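Local coordinates for putative branched-chain amino acid transport system substrate-binding protein (Rhodopseudomonas palustris, PDB 3TX6) that probably binds aromatic acids derived from lignin, such as p-coumarate, in the periplasm and delivers them to an ABC transporter for uptake, at residues Y127-K132 with K216-Q221; I166-R171 with V187-D192. One frame throughout, in Å; residues are numbered along the deposited sequence. Where two conformers were deposited one is given.

Contact 1 of 2, residues Y127-K132 with K216-Q221; sequences YEHMKK and KGLIYQ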
# COMPACT_ATOMS: atom_id res chain seq x y z
N TYR A 127 -15.45 -0.54 -8.57
CA TYR A 127 -16.72 -1.13 -9.00
C TYR A 127 -17.84 -0.07 -9.12
O TYR A 127 -18.70 -0.17 -9.98
CB TYR A 127 -17.19 -2.29 -8.11
CG TYR A 127 -16.10 -3.26 -7.67
CD1 TYR A 127 -15.08 -3.60 -8.52
CD2 TYR A 127 -16.10 -3.84 -6.40
CE1 TYR A 127 -14.05 -4.44 -8.12
CE2 TYR A 127 -15.09 -4.70 -5.99
CZ TYR A 127 -14.06 -4.97 -6.86
OH TYR A 127 -13.01 -5.80 -6.51
N GLU A 128 -17.83 0.92 -8.24
CA GLU A 128 -18.79 2.02 -8.31
C GLU A 128 -18.69 2.69 -9.65
O GLU A 128 -19.69 2.98 -10.28
CB GLU A 128 -18.62 3.05 -7.19
CG GLU A 128 -19.16 2.58 -5.84
CD GLU A 128 -18.87 3.54 -4.68
OE1 GLU A 128 -18.01 4.44 -4.84
OE2 GLU A 128 -19.50 3.38 -3.59
N HIS A 129 -17.45 3.00 -10.06
CA HIS A 129 -17.21 3.58 -11.36
C HIS A 129 -17.67 2.70 -12.48
O HIS A 129 -18.31 3.21 -13.43
CB HIS A 129 -15.75 3.92 -11.52
CG HIS A 129 -15.45 4.65 -12.78
ND1 HIS A 129 -15.19 4.01 -13.93
CD2 HIS A 129 -15.39 6.02 -13.04
CE1 HIS A 129 -14.98 4.95 -14.91
NE2 HIS A 129 -15.07 6.16 -14.34
N MSE A 130 -17.37 1.41 -12.41
CA MSE A 130 -17.83 0.45 -13.42
C MSE A 130 -19.34 0.61 -13.59
O MSE A 130 -19.81 0.78 -14.71
CB MSE A 130 -17.43 -0.99 -13.05
CG MSE A 130 -15.91 -1.30 -13.10
SE MSE A 130 -15.67 -3.19 -12.57
CE MSE A 130 -13.69 -3.05 -12.31
N LYS A 131 -20.09 0.62 -12.50
CA LYS A 131 -21.56 0.64 -12.57
C LYS A 131 -22.18 2.01 -12.92
O LYS A 131 -23.42 2.16 -12.99
CB LYS A 131 -22.19 0.10 -11.29
CG LYS A 131 -21.80 -1.33 -10.93
CD LYS A 131 -21.99 -2.37 -12.05
CE LYS A 131 -23.43 -2.46 -12.56
NZ LYS A 131 -23.57 -3.36 -13.75
N LYS A 132 -21.32 2.99 -13.12
CA LYS A 132 -21.71 4.26 -13.66
C LYS A 132 -21.32 4.34 -15.14
O LYS A 132 -21.71 5.30 -15.84
CB LYS A 132 -21.07 5.40 -12.82
CG LYS A 132 -21.81 5.71 -11.51
CD LYS A 132 -22.50 7.09 -11.53
CE LYS A 132 -24.03 7.03 -11.53
NZ LYS A 132 -24.75 6.75 -12.82
N LYS A 216 -10.93 -3.21 -26.10
CA LYS A 216 -11.51 -1.86 -26.16
C LYS A 216 -12.24 -1.43 -24.92
O LYS A 216 -12.61 -0.24 -24.79
CB LYS A 216 -12.47 -1.72 -27.34
CG LYS A 216 -11.82 -1.33 -28.66
CD LYS A 216 -10.93 -2.46 -29.17
CE LYS A 216 -10.99 -2.64 -30.68
NZ LYS A 216 -10.62 -4.03 -31.05
N GLY A 217 -12.45 -2.37 -24.01
CA GLY A 217 -13.16 -2.07 -22.77
C GLY A 217 -12.36 -1.23 -21.80
O GLY A 217 -11.17 -0.94 -22.03
N LEU A 218 -13.06 -0.79 -20.75
CA LEU A 218 -12.41 -0.08 -19.67
C LEU A 218 -11.44 -1.01 -18.92
O LEU A 218 -11.75 -2.18 -18.68
CB LEU A 218 -13.42 0.59 -18.72
CG LEU A 218 -14.29 1.75 -19.27
CD1 LEU A 218 -15.24 2.31 -18.21
CD2 LEU A 218 -13.39 2.86 -19.83
N ILE A 219 -10.25 -0.50 -18.60
CA ILE A 219 -9.30 -1.25 -17.73
C ILE A 219 -9.09 -0.55 -16.40
O ILE A 219 -8.98 0.73 -16.33
CB ILE A 219 -7.91 -1.42 -18.40
CG1 ILE A 219 -8.04 -2.15 -19.73
CG2 ILE A 219 -6.91 -2.13 -17.46
CD1 ILE A 219 -6.76 -2.14 -20.58
N TYR A 220 -9.13 -1.38 -15.34
CA TYR A 220 -9.07 -0.91 -13.98
C TYR A 220 -7.83 -1.47 -13.31
O TYR A 220 -7.47 -2.67 -13.49
CB TYR A 220 -10.35 -1.32 -13.22
CG TYR A 220 -11.62 -0.57 -13.68
CD1 TYR A 220 -12.32 -0.90 -14.86
CD2 TYR A 220 -12.10 0.47 -12.94
CE1 TYR A 220 -13.43 -0.16 -15.27
CE2 TYR A 220 -13.23 1.20 -13.34
CZ TYR A 220 -13.90 0.88 -14.51
OH TYR A 220 -15.03 1.63 -14.85
N GLN A 221 -7.18 -0.60 -12.56
CA GLN A 221 -5.92 -0.95 -11.89
C GLN A 221 -6.08 -0.74 -10.41
O GLN A 221 -6.79 0.21 -9.97
CB GLN A 221 -4.71 -0.13 -12.40
CG GLN A 221 -4.26 -0.44 -13.82
CD GLN A 221 -3.42 -1.70 -13.94
OE1 GLN A 221 -2.92 -2.22 -12.93
NE2 GLN A 221 -3.19 -2.18 -15.17

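Contact 2 of 2, residues I166-R171 with V187-D192; sequences IVAEER and VAANPD. With ACY (acetic acid), chain F.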
# COMPACT_ATOMS: atom_id res chain seq x y z
N ILE A 166 -18.66 -11.95 -13.49
CA ILE A 166 -17.30 -12.35 -13.84
C ILE A 166 -17.33 -13.41 -14.92
O ILE A 166 -17.89 -14.49 -14.72
CB ILE A 166 -16.55 -12.91 -12.64
CG1 ILE A 166 -16.44 -11.84 -11.54
CG2 ILE A 166 -15.15 -13.35 -13.05
CD1 ILE A 166 -15.97 -12.44 -10.22
N VAL A 167 -16.77 -13.07 -16.08
CA VAL A 167 -16.81 -13.97 -17.23
C VAL A 167 -15.47 -14.60 -17.57
O VAL A 167 -15.37 -15.45 -18.47
CB VAL A 167 -17.41 -13.27 -18.47
CG1 VAL A 167 -18.82 -12.80 -18.15
CG2 VAL A 167 -16.53 -12.11 -18.97
N ALA A 168 -14.44 -14.23 -16.81
CA ALA A 168 -13.13 -14.75 -17.04
C ALA A 168 -12.22 -14.42 -15.86
O ALA A 168 -12.23 -13.27 -15.35
CB ALA A 168 -12.53 -14.19 -18.35
N GLU A 169 -11.39 -15.39 -15.49
CA GLU A 169 -10.41 -15.25 -14.42
C GLU A 169 -9.10 -15.88 -14.85
O GLU A 169 -9.06 -17.09 -15.08
CB GLU A 169 -10.87 -15.93 -13.13
CG GLU A 169 -9.85 -15.80 -12.00
CD GLU A 169 -9.91 -16.91 -10.94
OE1 GLU A 169 -10.77 -17.80 -11.04
OE2 GLU A 169 -9.07 -16.89 -10.01
N GLU A 170 -8.05 -15.06 -14.93
CA GLU A 170 -6.72 -15.53 -15.28
C GLU A 170 -5.71 -15.03 -14.27
O GLU A 170 -5.85 -13.92 -13.71
CB GLU A 170 -6.35 -15.01 -16.66
CG GLU A 170 -7.29 -15.50 -17.80
CD GLU A 170 -7.07 -16.96 -18.13
OE1 GLU A 170 -5.88 -17.41 -18.09
OE2 GLU A 170 -8.06 -17.66 -18.44
N ARG A 171 -4.70 -15.86 -14.05
CA ARG A 171 -3.60 -15.55 -13.14
C ARG A 171 -2.24 -15.58 -13.83
O ARG A 171 -2.05 -16.23 -14.84
CB ARG A 171 -3.62 -16.53 -11.95
CG ARG A 171 -4.96 -16.54 -11.17
CD ARG A 171 -5.38 -15.22 -10.52
NE ARG A 171 -6.53 -15.47 -9.63
CZ ARG A 171 -6.51 -15.55 -8.30
NH1 ARG A 171 -5.39 -15.31 -7.58
NH2 ARG A 171 -7.63 -15.87 -7.66
N VAL A 187 -9.39 -11.42 -24.15
CA VAL A 187 -9.86 -10.63 -25.30
C VAL A 187 -10.99 -11.35 -26.03
O VAL A 187 -11.93 -10.68 -26.55
CB VAL A 187 -8.70 -10.27 -26.29
CG1 VAL A 187 -9.20 -10.06 -27.73
CG2 VAL A 187 -7.95 -9.03 -25.78
N ALA A 188 -10.88 -12.69 -26.04
CA ALA A 188 -11.86 -13.60 -26.60
C ALA A 188 -13.20 -13.46 -25.88
O ALA A 188 -14.26 -13.39 -26.53
CB ALA A 188 -11.35 -15.03 -26.45
N ALA A 189 -13.13 -13.42 -24.55
CA ALA A 189 -14.33 -13.30 -23.71
C ALA A 189 -14.91 -11.89 -23.81
O ALA A 189 -16.08 -11.69 -23.55
CB ALA A 189 -13.99 -13.65 -22.27
N ASN A 190 -14.06 -10.93 -24.14
CA ASN A 190 -14.46 -9.52 -24.40
C ASN A 190 -15.45 -8.99 -23.35
O ASN A 190 -16.54 -8.49 -23.69
CB ASN A 190 -14.96 -9.26 -25.85
CG ASN A 190 -15.04 -7.75 -26.19
OD1 ASN A 190 -14.25 -6.92 -25.68
ND2 ASN A 190 -16.01 -7.38 -27.03
N PRO A 191 -15.03 -9.06 -22.08
CA PRO A 191 -15.83 -8.46 -21.02
C PRO A 191 -15.88 -6.96 -21.23
O PRO A 191 -14.99 -6.41 -21.93
CB PRO A 191 -15.07 -8.83 -19.76
CG PRO A 191 -13.66 -8.96 -20.21
CD PRO A 191 -13.73 -9.55 -21.58
N ASP A 192 -16.90 -6.32 -20.69
CA ASP A 192 -17.00 -4.86 -20.75
C ASP A 192 -15.81 -4.13 -20.09
O ASP A 192 -15.45 -3.00 -20.50
CB ASP A 192 -18.30 -4.39 -20.10
CG ASP A 192 -19.52 -4.92 -20.78
OD1 ASP A 192 -19.46 -5.24 -22.00
OD2 ASP A 192 -20.56 -4.99 -20.07
C ACY F . -15.62 -3.87 -28.77
O ACY F . -15.99 -2.69 -28.99
OXT ACY F . -16.16 -4.61 -27.91
CH3 ACY F . -14.48 -4.42 -29.57

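Contact 1 of 2, residues Y127-K132 with K216-Q221
Tyr-220, on strand 218-221, is met by His-129 and Met-130 from the last turn of helix 119-130, a helix-on-sheet contact in one lobe of the periplasmic binding protein fold. Met-130, present as selenomethionine, can be followed atom by atom over the phenol. Its CB stands 4.0 Å from Tyr-220 OH. With CG anti to the carbonyl carbon (chi1 -68°), the chain then runs back over the ring, and CG makes a CH-pi contact off the ring's centre, 3.3 Å from Tyr-220 CZ. SE follows above the same face in a more distant Met-aromatic contact, 4.7 Å from the ring centroid, and the methyl CE ends 3.5 Å from Tyr-220 CG. Met-130 was modelled in two conformers, so these contacts describe one of them.

The phenol oxygen is held by His-129, whose ND1 hydrogen-bonds Tyr-220 OH at 2.6 Å, either being a possible donor, with an angle of 157°. OH lies in the imidazole plane, while the rings meet rim to rim, their planes at 63°. A phenylalanine in place of Tyr-220 would keep a ring for Met-130 but would probably leave His-129 ND1 without its mate and the imidazole freer to turn. A further neighbour at the imidazole edge is Leu-218, whose CD1 approaches His-129 CE1 to 4.2 Å.

Contact 2 of 2, residues I166-R171 with V187-D192
Glu-169 OE2 is gripped twice by one guanidinium group, that of Arg-171 two residues along the same strand. Arg-171 NE reaches Glu-169 OE2 at 2.9 Å on the anti lone pair, and Arg-171 NH2 meets the same OE2, also at 2.9 Å, nearly in line with the C-O bond. This is a side-on salt bridge, with the oxygen tilted 15° out of the guanidinium plane. Arg-171 NH1 has partners of its own, a salt bridge to Asp-149 and a hydrogen bond to the carbonyl of Tyr-143, so the arginine is likely to be fixed in its rotation. Both Glu-169 and Arg-171 rest on Phe-152 of helix 146-161.

The contact with 187-192 is made on the strand's other side and is wholly apolar. Val-167 has a nearly helical psi of -3°, which lets the consecutive residues Val-167 and Ala-168 both turn their CB atoms toward the helix end. Val-167 CG2, set between its backbone N and carbonyl carbon, touches Pro-191 CB at 3.7 Å and lies 4.4 Å from Ala-189 CB. Ala-168 CB faces Ala-189 CB at 4.2 Å, and Leu-186 adds to its cover.

Between Ala-189 and Pro-191, Asn-190 leaves the helical conformation with a positive phi, its CB pointing away from the strand. Its ND2 donates an almost straight bond, 173°, to OXT of an acetic acid molecule that probably came from the crystallisation liquor. Pro-191 then leads the chain toward strand 193-197, while its ring also packs on Thr-137. Strand 165-172, helix 180-189 and strand 193-197 form a beta-alpha-beta crossover spanning the intervening parallel strand 137-143, a unit characteristic of the Rossmann-like lobes of periplasmic binding proteins.

In the fold
The two contacts serve opposite faces of one seven-stranded sheet. In contact 1 helix 119-130 covers the face that also carries helix 146-161; in contact 2 the end of helix 180-189 covers the other. Their centres are about 13 Å apart, and contact 2 falls within the chain section that contact 1 brings together. They meet directly where the chain enters two adjacent parallel strands: Leu-218 N lies 3.3 Å from Asp-192 O, a probable hydrogen bond. The contacts are centred about 21 and 26 Å from the centre of the chain, and they tie helices to the sheet of a lobe in a protein seen here holding 3-(4-hydroxy-phenyl)pyruvic acid.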